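PDB 3LOV: protoporphyrinogen oxidase from Exiguobacterium sibiricum, which probably oxidises coproporphyrinogen III to coproporphyrin III with bound FAD and molecular oxygen, in the coproporphyrin-dependent route to heme b. Local coordinates for residues V8-G13 with V281-P286; L34-E39 with I251-P256. All blocks are in the same frame, centred on the assembly; numbering follows the deposited sequence.

Contact 1 of 2, residues V8-G13 with V281-P286. With FAD (flavin-adenine dinucleotide), chain B.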
ATOM      1  N   VAL A   8      -1.575   1.538  26.371  1.00 19.10           N
ATOM      2  CA  VAL A   8      -2.677   0.933  25.623  1.00 20.14           C
ATOM      3  C   VAL A   8      -2.431   1.234  24.144  1.00 20.20           C
ATOM      4  O   VAL A   8      -2.269   2.408  23.742  1.00 18.91           O
ATOM      5  CB  VAL A   8      -4.084   1.494  26.024  1.00 22.17           C
ATOM      6  CG1 VAL A   8      -5.169   0.864  25.172  1.00 18.36           C
ATOM      7  CG2 VAL A   8      -4.396   1.258  27.517  1.00 18.18           C
ATOM      8  N   ILE A   9      -2.420   0.182  23.354  1.00 19.99           N
ATOM      9  CA  ILE A   9      -2.253   0.260  21.891  1.00 21.37           C
ATOM     10  C   ILE A   9      -3.642   0.075  21.336  1.00 22.06           C
ATOM     11  O   ILE A   9      -4.366  -0.846  21.782  1.00 21.90           O
ATOM     12  CB  ILE A   9      -1.322  -0.863  21.397  1.00 20.90           C
ATOM     13  CG1 ILE A   9       0.103  -0.578  21.848  1.00 20.62           C
ATOM     14  CG2 ILE A   9      -1.407  -1.066  19.837  1.00 21.60           C
ATOM     15  CD1 ILE A   9       1.003  -1.829  21.889  1.00 13.39           C
ATOM     16  N   VAL A  10      -4.047   0.959  20.407  1.00 17.26           N
ATOM     17  CA  VAL A  10      -5.378   0.932  19.879  1.00 17.34           C
ATOM     18  C   VAL A  10      -5.330   0.543  18.373  1.00 17.71           C
ATOM     19  O   VAL A  10      -4.749   1.248  17.566  1.00 19.37           O
ATOM     20  CB  VAL A  10      -6.128   2.280  20.096  1.00 18.26           C
ATOM     21  CG1 VAL A  10      -7.595   2.158  19.618  1.00 16.26           C
ATOM     22  CG2 VAL A  10      -6.113   2.726  21.591  1.00 23.04           C
ATOM     23  N   GLY A  11      -5.960  -0.589  18.037  1.00 17.61           N
ATOM     24  CA  GLY A  11      -5.994  -1.138  16.687  1.00 15.57           C
ATOM     25  C   GLY A  11      -5.121  -2.373  16.634  1.00 18.52           C
ATOM     26  O   GLY A  11      -3.970  -2.337  17.094  1.00 22.10           O
ATOM     27  N   GLY A  12      -5.686  -3.478  16.130  1.00 16.92           N
ATOM     28  CA  GLY A  12      -4.988  -4.720  16.027  1.00 15.63           C
ATOM     29  C   GLY A  12      -4.598  -5.152  14.629  1.00 19.45           C
ATOM     30  O   GLY A  12      -4.561  -6.379  14.326  1.00 19.59           O
ATOM     31  N   GLY A  13      -4.271  -4.175  13.779  1.00 19.16           N
ATOM     32  CA  GLY A  13      -3.733  -4.490  12.463  1.00 19.47           C
ATOM     33  C   GLY A  13      -2.240  -4.759  12.603  1.00 20.21           C
ATOM     34  O   GLY A  13      -1.740  -4.913  13.711  1.00 18.65           O
ATOM     35  N   VAL A 281      -0.736   6.085  25.127  1.00 22.21           N
ATOM     36  CA  VAL A 281      -1.692   5.600  24.159  1.00 20.45           C
ATOM     37  C   VAL A 281      -1.066   5.662  22.757  1.00 22.26           C
ATOM     38  O   VAL A 281      -0.587   6.735  22.349  1.00 23.85           O
ATOM     39  CB  VAL A 281      -2.991   6.430  24.184  1.00 22.64           C
ATOM     40  CG1 VAL A 281      -4.075   5.786  23.262  1.00 21.66           C
ATOM     41  CG2 VAL A 281      -3.513   6.591  25.614  1.00 19.88           C
ATOM     42  N   LEU A 282      -1.062   4.530  22.044  1.00 20.27           N
ATOM     43  CA  LEU A 282      -0.658   4.486  20.631  1.00 22.91           C
ATOM     44  C   LEU A 282      -1.906   4.219  19.798  1.00 22.56           C
ATOM     45  O   LEU A 282      -2.499   3.127  19.848  1.00 19.25           O
ATOM     46  CB  LEU A 282       0.477   3.467  20.339  1.00 22.45           C
ATOM     47  CG  LEU A 282       1.085   3.495  18.897  1.00 25.07           C
ATOM     48  CD1 LEU A 282       1.946   4.761  18.565  1.00 11.85           C
ATOM     49  CD2 LEU A 282       1.933   2.259  18.642  1.00 22.54           C
ATOM     50  N   LEU A 283      -2.336   5.257  19.070  1.00 20.92           N
ATOM     51  CA  LEU A 283      -3.439   5.141  18.130  1.00 19.71           C
ATOM     52  C   LEU A 283      -2.942   4.658  16.743  1.00 18.24           C
ATOM     53  O   LEU A 283      -2.126   5.312  16.111  1.00 17.35           O
ATOM     54  CB  LEU A 283      -4.218   6.479  18.033  1.00 19.26           C
ATOM     55  CG  LEU A 283      -4.781   7.025  19.355  1.00 19.00           C
ATOM     56  CD1 LEU A 283      -5.438   8.435  19.206  1.00 16.29           C
ATOM     57  CD2 LEU A 283      -5.814   6.025  19.957  1.00 18.41           C
ATOM     58  N   THR A 284      -3.469   3.522  16.272  1.00 19.10           N
ATOM     59  CA  THR A 284      -3.074   2.942  14.984  1.00 18.36           C
ATOM     60  C   THR A 284      -4.301   2.729  14.112  1.00 20.83           C
ATOM     61  O   THR A 284      -4.239   2.059  13.087  1.00 22.13           O
ATOM     62  CB  THR A 284      -2.256   1.611  15.172  1.00 18.62           C
ATOM     63  OG1 THR A 284      -3.103   0.520  15.552  1.00 19.59           O
ATOM     64  CG2 THR A 284      -1.185   1.774  16.254  1.00 16.16           C
ATOM     65  N   ILE A 285      -5.406   3.341  14.536  1.00 21.65           N
ATOM     66  CA  ILE A 285      -6.699   3.218  13.906  1.00 21.10           C
ATOM     67  C   ILE A 285      -6.830   4.283  12.798  1.00 19.54           C
ATOM     68  O   ILE A 285      -5.978   5.146  12.690  1.00 19.10           O
ATOM     69  CB  ILE A 285      -7.828   3.423  14.919  1.00 21.38           C
ATOM     70  CG1 ILE A 285      -7.846   4.871  15.450  1.00 20.49           C
ATOM     71  CG2 ILE A 285      -7.721   2.382  16.029  1.00 17.42           C
ATOM     72  CD1 ILE A 285      -8.998   5.133  16.462  1.00 26.71           C
ATOM     73  N   PRO A 286      -7.873   4.194  11.972  1.00 17.93           N
ATOM     74  CA  PRO A 286      -7.962   5.162  10.876  1.00 17.62           C
ATOM     75  C   PRO A 286      -7.961   6.613  11.385  1.00 19.74           C
ATOM     76  O   PRO A 286      -8.637   6.945  12.372  1.00 19.10           O
ATOM     77  CB  PRO A 286      -9.301   4.830  10.224  1.00 18.75           C
ATOM     78  CG  PRO A 286      -9.539   3.349  10.508  1.00 19.99           C
ATOM     79  CD  PRO A 286      -8.796   3.044  11.792  1.00 18.79           C
TER
HETATM   80  PA  FAD B 500      -5.374  -1.448   9.397  1.00 17.82           P
HETATM   81  O1A FAD B 500      -4.921  -2.709   8.742  1.00 18.79           O
HETATM   82  O2A FAD B 500      -6.460  -0.664   8.761  1.00 15.01           O
HETATM   83  O5B FAD B 500      -5.804  -1.790  10.891  1.00 20.72           O
HETATM   84  C5B FAD B 500      -6.557  -0.912  11.686  1.00 16.19           C
HETATM   85  C4B FAD B 500      -7.127  -1.721  12.858  1.00 16.20           C
HETATM   86  O4B FAD B 500      -7.732  -0.856  13.822  1.00 15.61           O
HETATM   87  C3B FAD B 500      -8.160  -2.717  12.373  1.00 16.44           C
HETATM   88  O3B FAD B 500      -7.957  -4.001  12.937  1.00 14.25           O
HETATM   89  C2B FAD B 500      -9.444  -2.059  12.841  1.00 17.01           C
HETATM   90  O2B FAD B 500     -10.445  -2.966  13.140  1.00 15.72           O
HETATM   91  C1B FAD B 500      -9.012  -1.346  14.105  1.00 17.25           C
HETATM   92  N9A FAD B 500      -9.872  -0.231  14.533  1.00 17.90           N
HETATM   93  C8A FAD B 500     -10.593   0.699  13.817  1.00 21.99           C
HETATM   94  N7A FAD B 500     -11.237   1.539  14.667  1.00 16.36           N
HETATM   95  C5A FAD B 500     -10.933   1.144  15.941  1.00 19.04           C
HETATM   96  C6A FAD B 500     -11.272   1.620  17.209  1.00 21.65           C
HETATM   97  N6A FAD B 500     -12.032   2.702  17.360  1.00 16.43           N
HETATM   98  N1A FAD B 500     -10.787   0.977  18.336  1.00 16.90           N
HETATM   99  C2A FAD B 500      -9.940  -0.099  18.215  1.00 18.13           C
HETATM  100  N3A FAD B 500      -9.583  -0.552  16.959  1.00 17.02           N
HETATM  101  C4A FAD B 500     -10.086   0.042  15.858  1.00 20.86           C
HETATM  102  N1  FAD B 500       0.921  -2.712   1.490  1.00 22.22           N
HETATM  103  C2  FAD B 500       1.983  -3.447   1.040  1.00 22.51           C
HETATM  104  O2  FAD B 500       3.089  -3.358   1.590  1.00 15.26           O
HETATM  105  N3  FAD B 500       1.826  -4.272  -0.044  1.00 19.80           N
HETATM  106  C4  FAD B 500       0.656  -4.374  -0.706  1.00 23.54           C
HETATM  107  O4  FAD B 500       0.579  -5.150  -1.640  1.00 24.44           O
HETATM  108  C4X FAD B 500      -0.424  -3.620  -0.299  1.00 22.14           C
HETATM  109  N5  FAD B 500      -1.642  -3.755  -0.945  1.00 18.13           N
HETATM  110  C5X FAD B 500      -2.724  -2.995  -0.494  1.00 26.05           C
HETATM  111  C6  FAD B 500      -3.955  -3.084  -1.154  1.00 25.58           C
HETATM  112  C7  FAD B 500      -5.050  -2.322  -0.713  1.00 27.01           C
HETATM  113  C7M FAD B 500      -6.370  -2.430  -1.418  1.00 27.99           C
HETATM  114  C8  FAD B 500      -4.931  -1.493   0.418  1.00 23.91           C
HETATM  115  C8M FAD B 500      -6.084  -0.643   0.921  1.00 23.18           C
HETATM  116  C9  FAD B 500      -3.716  -1.408   1.091  1.00 18.94           C
HETATM  117  C9A FAD B 500      -2.598  -2.149   0.644  1.00 17.41           C
HETATM  118  N10 FAD B 500      -1.374  -2.063   1.318  1.00 16.08           N
HETATM  119  C10 FAD B 500      -0.286  -2.800   0.831  1.00 21.87           C
HETATM  120  C1' FAD B 500      -1.145  -1.175   2.518  1.00 17.38           C
HETATM  121  C2' FAD B 500      -1.317  -2.024   3.801  1.00 19.51           C
HETATM  122  O2' FAD B 500      -2.618  -2.479   3.855  1.00 20.77           O
HETATM  123  C3' FAD B 500      -1.018  -1.244   5.088  1.00 16.92           C
HETATM  124  O3' FAD B 500       0.396  -1.099   5.133  1.00 30.23           O
HETATM  125  C4' FAD B 500      -1.443  -1.933   6.410  1.00 19.29           C
HETATM  126  O4' FAD B 500      -2.488  -2.881   6.310  1.00 26.01           O
HETATM  127  C5' FAD B 500      -1.934  -0.922   7.429  1.00 22.86           C
HETATM  128  O5' FAD B 500      -2.161  -1.579   8.650  1.00 20.38           O
HETATM  129  P   FAD B 500      -2.619  -0.730   9.900  1.00 14.00           P
HETATM  130  O1P FAD B 500      -1.943   0.614   9.964  1.00 15.72           O
HETATM  131  O2P FAD B 500      -2.617  -1.518  11.188  1.00 17.71           O
HETATM  132  O3P FAD B 500      -4.185  -0.385   9.575  1.00 13.66           O
HETATM  133  O   HOH W   1      -3.282  -1.573  13.775  1.00 17.67           O
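Val8-Val10 and Val281-Leu283 run side by side as parallel strands, their axes 4.8 Å apart and 10° from parallel. Leu282 is gripped through both sides of its backbone: its N donates to Val8 O, and its O accepts from Val10 N at 2.7 Å. Beyond the strands, Thr284 takes over the pairing. Val10 O accepts from Thr284 N at 2.9 Å and from Thr284 OG1 at 2.7 Å, so two donors hold one carbonyl. The hydroxyl comes in tilted 32° from the carbonyl plane. Thr284 OG1 sits between its own backbone N and carbonyl carbon (chi1 75°), a turn that aims it at the glycine loop. There a water donates to Thr284 OG1 and to FAD O2P and accepts from Gly13 N, tying the loop to the pyrophosphate.

Val10 divides its two methyls. CG2 lies alongside Leu283 CD2 at 3.7 Å. CG1 meets Ile285 CG2 at 3.6 Å and also touches the adenine at C2A. Ile285 CG2 reaches the adenine too, 3.3 Å from FAD C4A. A side chain on Gly11 would run into Thr284 OG1, and one on Gly13 into FAD O2P. Gly11 and Gly13 are consistent with the GxGxxG turn of a Rossmann-type dinucleotide site, which here leads from strand 6-10 into helix 14-26.

That helix packs on Ile9 and Leu282 through Ala19. Strand 31-35 flanks segment 8-13 on one side. Strand 435-437 lies beyond segment 281-286 and receives Val281, Leu282 and Leu283.

Contact 2 of 2, residues L34-E39 with I251-P256. With FAD (flavin-adenine dinucleotide), chain B.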
ATOM      1  N   LEU A  34      -3.922  -4.181  24.258  1.00 20.02           N
ATOM      2  CA  LEU A  34      -4.274  -3.835  22.874  1.00 22.63           C
ATOM      3  C   LEU A  34      -5.767  -4.009  22.673  1.00 21.43           C
ATOM      4  O   LEU A  34      -6.310  -5.116  22.853  1.00 16.94           O
ATOM      5  CB  LEU A  34      -3.515  -4.690  21.870  1.00 25.15           C
ATOM      6  CG  LEU A  34      -3.640  -4.285  20.395  1.00 21.51           C
ATOM      7  CD1 LEU A  34      -2.320  -4.529  19.629  1.00 21.58           C
ATOM      8  CD2 LEU A  34      -4.836  -4.958  19.714  1.00 18.29           C
ATOM      9  N   LEU A  35      -6.408  -2.906  22.289  1.00 18.21           N
ATOM     10  CA  LEU A  35      -7.842  -2.863  21.966  1.00 18.03           C
ATOM     11  C   LEU A  35      -8.079  -2.932  20.450  1.00 17.71           C
ATOM     12  O   LEU A  35      -7.629  -2.054  19.676  1.00 21.49           O
ATOM     13  CB  LEU A  35      -8.437  -1.570  22.515  1.00 17.01           C
ATOM     14  CG  LEU A  35      -8.234  -1.238  24.020  1.00 23.57           C
ATOM     15  CD1 LEU A  35      -8.888   0.138  24.426  1.00 18.26           C
ATOM     16  CD2 LEU A  35      -8.784  -2.363  24.861  1.00 15.31           C
ATOM     17  N   GLU A  36      -8.803  -3.958  20.024  1.00 16.18           N
ATOM     18  CA  GLU A  36      -9.200  -4.128  18.623  1.00 19.36           C
ATOM     19  C   GLU A  36     -10.719  -4.058  18.540  1.00 19.18           C
ATOM     20  O   GLU A  36     -11.380  -4.754  19.287  1.00 19.67           O
ATOM     21  CB  GLU A  36      -8.708  -5.484  18.103  1.00 15.97           C
ATOM     22  CG  GLU A  36      -9.286  -5.956  16.778  1.00 18.94           C
ATOM     23  CD  GLU A  36      -9.254  -4.916  15.638  1.00 18.37           C
ATOM     24  OE1 GLU A  36      -8.210  -4.280  15.420  1.00 20.95           O
ATOM     25  OE2 GLU A  36     -10.271  -4.788  14.921  1.00 24.78           O
ATOM     26  N   ALA A  37     -11.258  -3.235  17.637  1.00 17.98           N
ATOM     27  CA  ALA A  37     -12.710  -3.045  17.532  1.00 18.98           C
ATOM     28  C   ALA A  37     -13.481  -4.262  17.045  1.00 19.08           C
ATOM     29  O   ALA A  37     -14.622  -4.445  17.417  1.00 21.86           O
ATOM     30  CB  ALA A  37     -13.031  -1.883  16.641  1.00 18.15           C
ATOM     31  N   GLY A  38     -12.888  -5.073  16.188  1.00 18.48           N
ATOM     32  CA  GLY A  38     -13.650  -6.127  15.497  1.00 19.31           C
ATOM     33  C   GLY A  38     -13.397  -7.514  16.049  1.00 18.89           C
ATOM     34  O   GLY A  38     -12.796  -7.707  17.112  1.00 20.28           O
ATOM     35  N   GLU A  39     -13.833  -8.508  15.302  1.00 19.63           N
ATOM     36  CA  GLU A  39     -13.738  -9.905  15.747  1.00 18.15           C
ATOM     37  C   GLU A  39     -12.365 -10.591  15.552  1.00 20.30           C
ATOM     38  O   GLU A  39     -12.245 -11.763  15.888  1.00 18.71           O
ATOM     39  CB  GLU A  39     -14.753 -10.729  14.975  1.00 20.85           C
ATOM     40  CG  GLU A  39     -14.346 -11.013  13.552  1.00 27.40           C
ATOM     41  CD  GLU A  39     -14.696  -9.913  12.607  1.00 38.62           C
ATOM     42  OE1 GLU A  39     -14.826  -8.734  13.039  1.00 42.01           O
ATOM     43  OE2 GLU A  39     -14.834 -10.244  11.416  1.00 47.38           O
ATOM     44  N   ILE A 251      -4.706  -8.841  24.739  1.00 25.72           N
ATOM     45  CA  ILE A 251      -5.395  -8.492  23.489  1.00 25.26           C
ATOM     46  C   ILE A 251      -6.892  -8.518  23.757  1.00 27.14           C
ATOM     47  O   ILE A 251      -7.417  -9.579  24.090  1.00 24.09           O
ATOM     48  CB  ILE A 251      -5.155  -9.523  22.335  1.00 23.46           C
ATOM     49  CG1 ILE A 251      -3.663  -9.785  22.054  1.00 25.65           C
ATOM     50  CG2 ILE A 251      -5.922  -9.100  21.089  1.00 21.94           C
ATOM     51  CD1 ILE A 251      -3.035  -8.927  21.100  1.00 29.94           C
ATOM     52  N   ARG A 252      -7.593  -7.397  23.564  1.00 24.51           N
ATOM     53  CA  ARG A 252      -9.053  -7.404  23.716  1.00 26.12           C
ATOM     54  C   ARG A 252      -9.727  -7.251  22.359  1.00 22.33           C
ATOM     55  O   ARG A 252      -9.674  -6.185  21.755  1.00 23.83           O
ATOM     56  CB  ARG A 252      -9.536  -6.289  24.660  1.00 26.69           C
ATOM     57  CG  ARG A 252      -8.773  -6.144  26.006  1.00 35.60           C
ATOM     58  CD  ARG A 252      -9.604  -6.499  27.226  1.00 45.22           C
ATOM     59  NE  ARG A 252     -10.739  -5.599  27.429  1.00 47.96           N
ATOM     60  CZ  ARG A 252     -10.694  -4.441  28.086  1.00 57.74           C
ATOM     61  NH1 ARG A 252      -9.558  -3.993  28.619  1.00 51.44           N
ATOM     62  NH2 ARG A 252     -11.804  -3.706  28.194  1.00 63.11           N
ATOM     63  N   LEU A 253     -10.364  -8.297  21.880  1.00 20.86           N
ATOM     64  CA  LEU A 253     -11.100  -8.204  20.619  1.00 22.18           C
ATOM     65  C   LEU A 253     -12.492  -7.614  20.898  1.00 22.26           C
ATOM     66  O   LEU A 253     -12.922  -7.515  22.045  1.00 24.15           O
ATOM     67  CB  LEU A 253     -11.223  -9.577  19.963  1.00 22.06           C
ATOM     68  CG  LEU A 253      -9.955 -10.292  19.524  1.00 26.48           C
ATOM     69  CD1 LEU A 253     -10.335 -11.712  19.056  1.00 18.13           C
ATOM     70  CD2 LEU A 253      -9.177  -9.500  18.445  1.00 25.33           C
ATOM     71  N   GLU A 254     -13.190  -7.242  19.844  1.00 19.96           N
ATOM     72  CA  GLU A 254     -14.523  -6.689  19.950  1.00 21.06           C
ATOM     73  C   GLU A 254     -14.573  -5.588  21.009  1.00 20.49           C
ATOM     74  O   GLU A 254     -15.517  -5.525  21.753  1.00 21.24           O
ATOM     75  CB  GLU A 254     -15.545  -7.797  20.290  1.00 22.48           C
ATOM     76  CG  GLU A 254     -15.644  -8.916  19.280  1.00 21.84           C
ATOM     77  CD  GLU A 254     -16.445  -8.576  18.013  1.00 20.92           C
ATOM     78  OE1 GLU A 254     -16.897  -7.439  17.836  1.00 22.46           O
ATOM     79  OE2 GLU A 254     -16.609  -9.461  17.152  1.00 28.91           O
ATOM     80  N   THR A 255     -13.553  -4.737  21.090  1.00 19.20           N
ATOM     81  CA  THR A 255     -13.514  -3.684  22.082  1.00 20.22           C
ATOM     82  C   THR A 255     -13.070  -2.382  21.445  1.00 19.05           C
ATOM     83  O   THR A 255     -11.943  -1.959  21.590  1.00 19.89           O
ATOM     84  CB  THR A 255     -12.615  -4.040  23.248  1.00 24.71           C
ATOM     85  OG1 THR A 255     -12.943  -5.349  23.700  1.00 21.20           O
ATOM     86  CG2 THR A 255     -12.801  -3.048  24.395  1.00 26.73           C
ATOM     87  N   PRO A 256     -13.986  -1.718  20.741  1.00 20.54           N
ATOM     88  CA  PRO A 256     -13.574  -0.470  20.144  1.00 21.59           C
ATOM     89  C   PRO A 256     -13.300   0.579  21.193  1.00 23.04           C
ATOM     90  O   PRO A 256     -13.930   0.572  22.247  1.00 25.59           O
ATOM     91  CB  PRO A 256     -14.778  -0.069  19.296  1.00 21.43           C
ATOM     92  CG  PRO A 256     -15.903  -0.812  19.860  1.00 19.42           C
ATOM     93  CD  PRO A 256     -15.320  -2.125  20.279  1.00 21.44           C
TER
HETATM   94  PA  FAD B 500      -5.374  -1.448   9.397  1.00 17.82           P
HETATM   95  O1A FAD B 500      -4.921  -2.709   8.742  1.00 18.79           O
HETATM   96  O2A FAD B 500      -6.460  -0.664   8.761  1.00 15.01           O
HETATM   97  O5B FAD B 500      -5.804  -1.790  10.891  1.00 20.72           O
HETATM   98  C5B FAD B 500      -6.557  -0.912  11.686  1.00 16.19           C
HETATM   99  C4B FAD B 500      -7.127  -1.721  12.858  1.00 16.20           C
HETATM  100  O4B FAD B 500      -7.732  -0.856  13.822  1.00 15.61           O
HETATM  101  C3B FAD B 500      -8.160  -2.717  12.373  1.00 16.44           C
HETATM  102  O3B FAD B 500      -7.957  -4.001  12.937  1.00 14.25           O
HETATM  103  C2B FAD B 500      -9.444  -2.059  12.841  1.00 17.01           C
HETATM  104  O2B FAD B 500     -10.445  -2.966  13.140  1.00 15.72           O
HETATM  105  C1B FAD B 500      -9.012  -1.346  14.105  1.00 17.25           C
HETATM  106  N9A FAD B 500      -9.872  -0.231  14.533  1.00 17.90           N
HETATM  107  C8A FAD B 500     -10.593   0.699  13.817  1.00 21.99           C
HETATM  108  N7A FAD B 500     -11.237   1.539  14.667  1.00 16.36           N
HETATM  109  C5A FAD B 500     -10.933   1.144  15.941  1.00 19.04           C
HETATM  110  C6A FAD B 500     -11.272   1.620  17.209  1.00 21.65           C
HETATM  111  N6A FAD B 500     -12.032   2.702  17.360  1.00 16.43           N
HETATM  112  N1A FAD B 500     -10.787   0.977  18.336  1.00 16.90           N
HETATM  113  C2A FAD B 500      -9.940  -0.099  18.215  1.00 18.13           C
HETATM  114  N3A FAD B 500      -9.583  -0.552  16.959  1.00 17.02           N
HETATM  115  C4A FAD B 500     -10.086   0.042  15.858  1.00 20.86           C
HETATM  116  N1  FAD B 500       0.921  -2.712   1.490  1.00 22.22           N
HETATM  117  C2  FAD B 500       1.983  -3.447   1.040  1.00 22.51           C
HETATM  118  O2  FAD B 500       3.089  -3.358   1.590  1.00 15.26           O
HETATM  119  N3  FAD B 500       1.826  -4.272  -0.044  1.00 19.80           N
HETATM  120  C4  FAD B 500       0.656  -4.374  -0.706  1.00 23.54           C
HETATM  121  O4  FAD B 500       0.579  -5.150  -1.640  1.00 24.44           O
HETATM  122  C4X FAD B 500      -0.424  -3.620  -0.299  1.00 22.14           C
HETATM  123  N5  FAD B 500      -1.642  -3.755  -0.945  1.00 18.13           N
HETATM  124  C5X FAD B 500      -2.724  -2.995  -0.494  1.00 26.05           C
HETATM  125  C6  FAD B 500      -3.955  -3.084  -1.154  1.00 25.58           C
HETATM  126  C7  FAD B 500      -5.050  -2.322  -0.713  1.00 27.01           C
HETATM  127  C7M FAD B 500      -6.370  -2.430  -1.418  1.00 27.99           C
HETATM  128  C8  FAD B 500      -4.931  -1.493   0.418  1.00 23.91           C
HETATM  129  C8M FAD B 500      -6.084  -0.643   0.921  1.00 23.18           C
HETATM  130  C9  FAD B 500      -3.716  -1.408   1.091  1.00 18.94           C
HETATM  131  C9A FAD B 500      -2.598  -2.149   0.644  1.00 17.41           C
HETATM  132  N10 FAD B 500      -1.374  -2.063   1.318  1.00 16.08           N
HETATM  133  C10 FAD B 500      -0.286  -2.800   0.831  1.00 21.87           C
HETATM  134  C1' FAD B 500      -1.145  -1.175   2.518  1.00 17.38           C
HETATM  135  C2' FAD B 500      -1.317  -2.024   3.801  1.00 19.51           C
HETATM  136  O2' FAD B 500      -2.618  -2.479   3.855  1.00 20.77           O
HETATM  137  C3' FAD B 500      -1.018  -1.244   5.088  1.00 16.92           C
HETATM  138  O3' FAD B 500       0.396  -1.099   5.133  1.00 30.23           O
HETATM  139  C4' FAD B 500      -1.443  -1.933   6.410  1.00 19.29           C
HETATM  140  O4' FAD B 500      -2.488  -2.881   6.310  1.00 26.01           O
HETATM  141  C5' FAD B 500      -1.934  -0.922   7.429  1.00 22.86           C
HETATM  142  O5' FAD B 500      -2.161  -1.579   8.650  1.00 20.38           O
HETATM  143  P   FAD B 500      -2.619  -0.730   9.900  1.00 14.00           P
HETATM  144  O1P FAD B 500      -1.943   0.614   9.964  1.00 15.72           O
HETATM  145  O2P FAD B 500      -2.617  -1.518  11.188  1.00 17.71           O
HETATM  146  O3P FAD B 500      -4.185  -0.385   9.575  1.00 13.66           O
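Glu36 carries its CG anti to the backbone N (chi1 167°) and then bends at chi2 (49°), which sets its carboxylate against the FAD ribose while its CG lies 3.9 Å from Leu253 CD2. Each carboxylate oxygen takes one ribose hydroxyl: FAD O3B donates to Glu36 OE1 at 2.5 Å and FAD O2B to Glu36 OE2 at 2.6 Å. OE2 also accepts from Gly38 N, on its anti side and 28° out of the carboxylate plane. OE1 has a further donor in Gly12 N. With an alanine in place of Glu36, both ribose hydroxyls and the amides of Gly12 and Gly38 would probably lose their acceptor. An acidic residue at the end of the second strand that binds the ribose diol is a hallmark of the Rossmann-type FAD site.

The backbones pair in parallel. Arg252 N donates to Leu34 O, and Arg252 O accepts from Glu36 N. Past the strands, Thr255 N donates to Glu36 O at 2.8 Å and Glu254 N to Gly38 O. Within the second segment, Thr255 OG1 donates to Leu253 O from above the carbonyl plane. Ala37 CB touches Pro256 CB at 3.7 Å and also meets the adenine at FAD C4A.

Leu35 and Arg252 lie side by side, with Leu35 CD2 4.0 Å from Arg252 CG and over one guanidinium face near its rim. The charge itself is met by Glu276.

Strand 250-252 is an edge strand of the parallel sheet. Strand 31-35 lies between it and strand 6-10, where Leu34 packs on Ile9 and Leu35 on Val8.

Both contacts belong to one five-stranded parallel sheet, ordered 250-252, 31-35, 6-10, 280-283, 435-437. Their centres are about 10 Å apart. Contact 2 joins the first two strands of that order and contact 1 the next two. Strands 6-10 and 31-35 connect them directly, with a probable hydrogen bond from Gly11 N to Leu35 O. Along the chain, the segments of contact 2 fall between those of contact 1. The two contacts thus bring together two early strands and two from much later in the sequence. Their loops emerge at the same end and both touch FAD, so the two contacts together form part of the site for the adenosine half.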